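PDB 4F98: DUF2790 domain-containing protein from Pseudomonas aeruginosa, which is of unknown function but belongs to the DUF2790 family and forms a small antiparallel beta-sheet protein, two copies of which make up the assembly. Local coordinates for residues T32-S35 against V40-V43; T44-D49 against L54-F59. All coordinates share one frame; numbering follows the deposited sequence.

Both contacts lie on the long middle strand 40-48 of a three-stranded antiparallel sheet, ordered 27-31, 40-48, 54-62. Along the chain they come in series: interaction 1 (32-35 against 40-43) closes before interaction 2 (44-49 against 54-59) opens, and their centres are about 14 Å apart. Interaction 1 sets the loop that follows strand 27-31 against the first half of the middle strand; interaction 2 pairs its second half with strand 54-62. They meet where T32 OG1 lies 2.9 Å from T44 N and V43 O lies 2.9 Å from F59 N, both probable hydrogen bonds. Strand 40-48 is thus both the partner of the loop and the first arm of the hairpin with 54-62.

Interaction 1: residues T32-S35 against V40-V43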
ATOM      1  N   THR A  32       2.473  -8.052   5.514  1.00  8.82           N
ATOM      2  CA  THR A  32       1.303  -8.890   5.238  1.00  9.21           C
ATOM      3  C   THR A  32       1.259  -9.272   3.761  1.00  9.30           C
ATOM      4  O   THR A  32       1.493  -8.436   2.894  1.00  9.66           O
ATOM      5  CB  THR A  32       0.011  -8.136   5.574  1.00  9.90           C
ATOM      6  OG1 THR A  32       0.134  -7.629   6.917  1.00 10.26           O
ATOM      7  CG2 THR A  32      -1.215  -9.052   5.416  1.00 11.10           C
ATOM      8  N   ASP A  33       0.974 -10.532   3.471  1.00  9.34           N
ATOM      9  CA  ASP A  33       0.798 -10.928   2.069  0.50 10.55           C
ATOM     10  C   ASP A  33      -0.649 -10.586   1.672  1.00 10.91           C
ATOM     11  O   ASP A  33      -1.605 -11.310   1.980  1.00 12.54           O
ATOM     12  CB  ASP A  33       1.152 -12.393   1.780  0.50 11.44           C
ATOM     13  CG  ASP A  33       1.322 -12.664   0.271  0.50 12.15           C
ATOM     14  OD1 ASP A  33       0.947 -11.786  -0.543  0.50 12.04           O
ATOM     15  OD2 ASP A  33       1.801 -13.756  -0.119  0.50 13.11           O
ATOM     16  N   ASN A  34      -0.775  -9.465   0.966  1.00 10.33           N
ATOM     17  CA  ASN A  34      -2.062  -8.987   0.444  1.00  9.52           C
ATOM     18  C   ASN A  34      -2.167  -9.142  -1.074  1.00  9.45           C
ATOM     19  O   ASN A  34      -3.029  -8.537  -1.705  1.00 10.29           O
ATOM     20  CB  ASN A  34      -2.317  -7.534   0.882  1.00  9.27           C
ATOM     21  CG  ASN A  34      -2.711  -7.426   2.329  1.00  9.59           C
ATOM     22  OD1 ASN A  34      -3.450  -8.281   2.827  1.00 10.41           O
ATOM     23  ND2 ASN A  34      -2.257  -6.372   2.998  1.00  9.00           N
ATOM     24  N   SER A  35      -1.331 -10.015  -1.644  1.00 10.97           N
ATOM     25  CA  SER A  35      -1.275 -10.191  -3.092  0.50 11.90           C
ATOM     26  C   SER A  35      -2.636 -10.497  -3.726  1.00 12.41           C
ATOM     27  O   SER A  35      -2.953  -9.951  -4.782  1.00 12.93           O
ATOM     28  CB  SER A  35      -0.294 -11.305  -3.434  0.50 12.77           C
ATOM     29  OG  SER A  35      -0.702 -12.518  -2.827  0.50 12.52           O
ATOM     30  N   VAL A  40      -9.058  -1.727  -0.420  1.00 10.30           N
ATOM     31  CA  VAL A  40      -8.325  -1.329   0.760  1.00 10.32           C
ATOM     32  C   VAL A  40      -8.428  -2.402   1.834  1.00  9.26           C
ATOM     33  O   VAL A  40      -9.518  -2.873   2.182  1.00 11.15           O
ATOM     34  CB  VAL A  40      -8.748   0.066   1.240  1.00 11.80           C
ATOM     35  CG1 VAL A  40      -8.119   0.383   2.567  1.00 13.10           C
ATOM     36  CG2 VAL A  40      -8.384   1.112   0.190  1.00 14.60           C
ATOM     37  N   VAL A  41      -7.261  -2.743   2.380  1.00  9.07           N
ATOM     38  CA  VAL A  41      -7.103  -3.838   3.326  1.00  9.59           C
ATOM     39  C   VAL A  41      -6.057  -3.458   4.370  1.00  8.25           C
ATOM     40  O   VAL A  41      -5.201  -2.619   4.115  1.00  9.54           O
ATOM     41  CB  VAL A  41      -6.705  -5.164   2.592  1.00  9.77           C
ATOM     42  CG1 VAL A  41      -7.819  -5.659   1.636  1.00 11.58           C
ATOM     43  CG2 VAL A  41      -5.357  -5.026   1.870  1.00 10.39           C
ATOM     44  N   PRO A  42      -6.090  -4.103   5.547  1.00  9.08           N
ATOM     45  CA  PRO A  42      -5.050  -3.855   6.532  1.00  9.03           C
ATOM     46  C   PRO A  42      -3.725  -4.504   6.173  1.00  8.04           C
ATOM     47  O   PRO A  42      -3.661  -5.522   5.477  1.00  9.25           O
ATOM     48  CB  PRO A  42      -5.623  -4.454   7.832  1.00 10.34           C
ATOM     49  CG  PRO A  42      -6.528  -5.484   7.370  1.00 13.42           C
ATOM     50  CD  PRO A  42      -7.142  -4.983   6.089  1.00 10.26           C
ATOM     51  N   VAL A  43      -2.663  -3.853   6.617  1.00  8.62           N
ATOM     52  CA  VAL A  43      -1.300  -4.329   6.435  1.00  8.80           C
ATOM     53  C   VAL A  43      -0.492  -4.030   7.686  1.00  8.76           C
ATOM     54  O   VAL A  43      -0.621  -2.958   8.292  1.00  9.74           O
ATOM     55  CB  VAL A  43      -0.641  -3.682   5.174  1.00  8.91           C
ATOM     56  CG1 VAL A  43      -0.748  -2.166   5.178  1.00  9.18           C
ATOM     57  CG2 VAL A  43       0.812  -4.138   5.010  1.00 10.33           C
TER
HETATM   58  O   HOH W   1      -5.065  -7.766   4.876  1.00 12.03           O
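The carboxamide of N34 has the methyl V41 CG2 squarely over one face, 3.6 Å from N34 CG. On the other side of its plane, and displaced beyond the edge, lies the methyl T32 CG2. The polar edge is directed at the P42 carbonyl: N34 ND2 donates to P42 O over 3.0 Å with an N-H...O angle of 155°, the acceptor standing slightly out of the amide plane. A water adds a second link, giving one hydrogen to N34 OD1 and the other to P42 O, 2.7 Å from each. P42 O therefore accepts twice, and ND2 directly and OD1 through the water are both linked to one carbonyl, which should restrict rotation about the CB-CG bond. The second bond of N34 ND2 goes to E61 OE2 on strand 54-62. Topologically, this is the connection between antiparallel strands 27-31 and 40-48. From T32 on the chain is loop, and the N34 side chain reaches across to strand 40-48. Within the loop, D33 OD1 accepts from S35 N in one of the two conformers modelled for these residues, an Asx turn that is therefore less certain. With V41 CG1 anti to the carbonyl carbon (chi1 -64°), CG2 is left between the backbone N and the carbonyl carbon, facing the amide. Two residues further along strand 40-48, V43 CA lies 3.6 Å from T32 OG1, which is hydrogen-bonded to T44 N. The methyl V43 CG2 approaches T32 OG1 at 4.0 Å, while V43 CB lies 3.8 Å from N34 ND2.

Interaction 2: residues T44-D49 against L54-F59; sequences TVVYED and LHKIRF
Y47 and H55 pack closely across this strand pair. The H55 CB methylene is a bump pressed over one face of the Y47 ring, 3.8 Å from its centroid, a CH-pi contact. The imidazole continues nearly parallel to the phenol, with planes at 17° but displaced so that little of one ring lies over the other; Y47 OH stands over one face of the imidazole, toward its rim. Y47 CG lies between the backbone N and the carbonyl carbon (chi1 75°), which brings the ring across to H55 on the paired strand. At the imidazole edge H55 NE2 donates to D49 OD2 at 2.7 Å and 172°, in the ring plane but well above that of the carboxylate; H55 ND1 bonds to E15. Two bonds thus fix the ring's rotation. Further along this face, I57 CG1 packs 3.9 Å from V45 CB, and V45 CG2 abuts the F59 ring edge; W62 of the second subunit packs on V45, Y47, I57 and F59. On the reverse face L54 fills the hollow between E48 and V46, its CD2 3.7 Å from E48 CB and its CB 4.4 Å from V46 CG1. Backbone pairs V45-I57 and Y47-H55 are hydrogen-bonded, alternating with non-hydrogen-bonded ones: an antiparallel beta hairpin.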
ATOM      1  N   THR A  44       0.321  -5.011   8.068  1.00  8.87           N
ATOM      2  CA  THR A  44       1.290  -4.867   9.130  1.00  8.32           C
ATOM      3  C   THR A  44       2.678  -4.998   8.540  1.00  8.31           C
ATOM      4  O   THR A  44       2.928  -5.909   7.750  1.00  9.44           O
ATOM      5  CB  THR A  44       1.077  -5.921  10.202  1.00  9.96           C
ATOM      6  OG1 THR A  44      -0.260  -5.784  10.691  1.00 11.12           O
ATOM      7  CG2 THR A  44       2.076  -5.759  11.348  1.00 11.24           C
ATOM      8  N   VAL A  45       3.560  -4.091   8.915  1.00  8.58           N
ATOM      9  CA  VAL A  45       4.959  -4.094   8.536  1.00  8.90           C
ATOM     10  C   VAL A  45       5.838  -4.143   9.781  1.00  8.74           C
ATOM     11  O   VAL A  45       5.562  -3.455  10.757  1.00  9.74           O
ATOM     12  CB  VAL A  45       5.319  -2.863   7.670  1.00  8.40           C
ATOM     13  CG1 VAL A  45       6.847  -2.728   7.486  1.00 10.62           C
ATOM     14  CG2 VAL A  45       4.598  -2.936   6.323  1.00  9.70           C
ATOM     15  N   VAL A  46       6.868  -4.996   9.759  1.00  8.75           N
ATOM     16  CA  VAL A  46       7.979  -4.897  10.696  1.00  8.88           C
ATOM     17  C   VAL A  46       9.207  -4.505   9.893  1.00  8.84           C
ATOM     18  O   VAL A  46       9.555  -5.178   8.926  1.00  9.80           O
ATOM     19  CB  VAL A  46       8.220  -6.173  11.495  1.00  9.52           C
ATOM     20  CG1 VAL A  46       9.437  -6.013  12.451  1.00 10.76           C
ATOM     21  CG2 VAL A  46       6.931  -6.570  12.230  1.00 11.11           C
ATOM     22  N   TYR A  47       9.849  -3.414  10.285  1.00  9.21           N
ATOM     23  CA  TYR A  47      11.064  -2.941   9.624  1.00  9.94           C
ATOM     24  C   TYR A  47      12.175  -2.693  10.647  1.00 10.51           C
ATOM     25  O   TYR A  47      11.922  -2.476  11.827  1.00 10.09           O
ATOM     26  CB  TYR A  47      10.775  -1.706   8.723  1.00 10.64           C
ATOM     27  CG  TYR A  47      10.566  -0.411   9.443  1.00 10.36           C
ATOM     28  CD1 TYR A  47      11.648   0.405   9.773  1.00 10.82           C
ATOM     29  CD2 TYR A  47       9.288  -0.006   9.816  1.00 11.70           C
ATOM     30  CE1 TYR A  47      11.459   1.591  10.464  1.00 10.41           C
ATOM     31  CE2 TYR A  47       9.093   1.204  10.510  1.00 12.21           C
ATOM     32  CZ  TYR A  47      10.177   1.981  10.843  1.00 11.27           C
ATOM     33  OH  TYR A  47      10.012   3.152  11.530  1.00 14.48           O
ATOM     34  N   GLU A  48      13.400  -2.694  10.136  1.00 11.41           N
ATOM     35  CA  GLU A  48      14.631  -2.443  10.886  1.00 11.35           C
ATOM     36  C   GLU A  48      15.155  -1.089  10.458  1.00 11.43           C
ATOM     37  O   GLU A  48      15.249  -0.827   9.248  1.00 12.90           O
ATOM     38  CB  GLU A  48      15.654  -3.529  10.550  1.00 13.03           C
ATOM     39  CG  GLU A  48      17.023  -3.364  11.192  1.00 14.25           C
ATOM     40  CD  GLU A  48      18.093  -4.223  10.572  1.00 15.49           C
ATOM     41  OE1 GLU A  48      17.853  -4.863   9.526  1.00 18.79           O
ATOM     42  OE2 GLU A  48      19.206  -4.251  11.151  1.00 14.89           O
ATOM     43  N   ASP A  49      15.515  -0.255  11.427  1.00 11.94           N
ATOM     44  CA  ASP A  49      16.120   1.035  11.131  1.00 12.54           C
ATOM     45  C   ASP A  49      17.650   0.932  11.065  1.00 13.78           C
ATOM     46  O   ASP A  49      18.215  -0.120  11.328  1.00 13.84           O
ATOM     47  CB  ASP A  49      15.613   2.128  12.085  1.00 14.46           C
ATOM     48  CG  ASP A  49      16.065   1.979  13.518  1.00 16.62           C
ATOM     49  OD1 ASP A  49      17.139   1.404  13.795  1.00 15.99           O
ATOM     50  OD2 ASP A  49      15.337   2.521  14.386  1.00 15.98           O
ATOM     51  N   LEU A  54      13.949  -2.542  15.724  1.00 12.21           N
ATOM     52  CA  LEU A  54      12.766  -2.999  14.997  1.00 11.48           C
ATOM     53  C   LEU A  54      11.547  -2.175  15.357  1.00 11.22           C
ATOM     54  O   LEU A  54      11.426  -1.669  16.464  1.00 13.46           O
ATOM     55  CB  LEU A  54      12.495  -4.471  15.270  1.00 11.98           C
ATOM     56  CG  LEU A  54      13.632  -5.437  14.943  1.00 13.03           C
ATOM     57  CD1 LEU A  54      13.167  -6.870  15.140  1.00 13.85           C
ATOM     58  CD2 LEU A  54      14.199  -5.249  13.542  1.00 14.01           C
ATOM     59  N   HIS A  55      10.641  -2.069  14.387  1.00 10.94           N
ATOM     60  CA  HIS A  55       9.425  -1.281  14.519  1.00 11.21           C
ATOM     61  C   HIS A  55       8.272  -2.013  13.852  1.00 10.42           C
ATOM     62  O   HIS A  55       8.430  -2.469  12.709  1.00 10.85           O
ATOM     63  CB  HIS A  55       9.594   0.066  13.809  1.00 12.05           C
ATOM     64  CG  HIS A  55      10.771   0.860  14.281  1.00 11.88           C
ATOM     65  ND1 HIS A  55      10.669   1.811  15.268  1.00 19.44           N
ATOM     66  CD2 HIS A  55      12.073   0.852  13.906  1.00 12.80           C
ATOM     67  CE1 HIS A  55      11.858   2.354  15.487  1.00 20.83           C
ATOM     68  NE2 HIS A  55      12.728   1.780  14.678  1.00 16.73           N
ATOM     69  N   LYS A  56       7.165  -2.172  14.566  1.00  9.25           N
ATOM     70  CA  LYS A  56       5.932  -2.735  14.027  1.00  9.51           C
ATOM     71  C   LYS A  56       4.918  -1.621  13.834  1.00  8.47           C
ATOM     72  O   LYS A  56       4.620  -0.879  14.779  1.00  9.38           O
ATOM     73  CB  LYS A  56       5.361  -3.783  14.982  1.00  9.44           C
ATOM     74  CG  LYS A  56       4.019  -4.420  14.560  1.00 10.38           C
ATOM     75  CD  LYS A  56       3.435  -5.341  15.670  1.00 12.15           C
ATOM     76  CE  LYS A  56       4.129  -6.661  15.766  1.00 12.56           C
ATOM     77  NZ  LYS A  56       3.779  -7.399  16.988  1.00 13.85           N
ATOM     78  N   ILE A  57       4.369  -1.536  12.629  1.00  8.58           N
ATOM     79  CA  ILE A  57       3.346  -0.539  12.269  1.00  8.29           C
ATOM     80  C   ILE A  57       2.198  -1.260  11.567  1.00  8.58           C
ATOM     81  O   ILE A  57       2.411  -2.282  10.910  1.00  9.80           O
ATOM     82  CB  ILE A  57       3.926   0.604  11.423  1.00  9.38           C
ATOM     83  CG1 ILE A  57       4.686   0.067  10.205  1.00  9.91           C
ATOM     84  CG2 ILE A  57       4.842   1.492  12.295  1.00 11.41           C
ATOM     85  CD1 ILE A  57       5.087   1.129   9.181  1.00 12.28           C
ATOM     86  N   ARG A  58       0.983  -0.774  11.768  1.00  8.98           N
ATOM     87  CA  ARG A  58      -0.186  -1.335  11.112  0.50  8.93           C
ATOM     88  C   ARG A  58      -1.065  -0.217  10.582  1.00  9.07           C
ATOM     89  O   ARG A  58      -1.289   0.795  11.254  1.00 10.67           O
ATOM     90  CB  ARG A  58      -0.952  -2.297  12.018  0.50  9.08           C
ATOM     91  CG  ARG A  58      -2.065  -3.069  11.305  0.50  8.10           C
ATOM     92  CD  ARG A  58      -2.732  -4.135  12.167  0.50  8.83           C
ATOM     93  NE  ARG A  58      -3.102  -3.624  13.479  0.50 12.54           N
ATOM     94  CZ  ARG A  58      -2.567  -4.035  14.630  0.50 10.64           C
ATOM     95  NH1 ARG A  58      -1.610  -4.985  14.664  0.50 12.03           N
ATOM     96  NH2 ARG A  58      -2.986  -3.472  15.745  0.50 10.24           N
ATOM     97  N   PHE A  59      -1.524  -0.401   9.347  1.00  8.52           N
ATOM     98  CA  PHE A  59      -2.159   0.680   8.600  1.00  8.54           C
ATOM     99  C   PHE A  59      -2.978   0.047   7.466  1.00  8.51           C
ATOM    100  O   PHE A  59      -3.295  -1.152   7.544  1.00 10.02           O
ATOM    101  CB  PHE A  59      -1.081   1.711   8.150  1.00  9.37           C
ATOM    102  CG  PHE A  59       0.072   1.107   7.385  1.00  8.68           C
ATOM    103  CD1 PHE A  59       1.119   0.483   8.042  1.00 10.96           C
ATOM    104  CD2 PHE A  59       0.134   1.207   6.009  1.00  9.12           C
ATOM    105  CE1 PHE A  59       2.167  -0.094   7.343  1.00 10.59           C
ATOM    106  CE2 PHE A  59       1.191   0.651   5.299  1.00 10.51           C
ATOM    107  CZ  PHE A  59       2.225   0.001   5.983  1.00 11.30           C
TER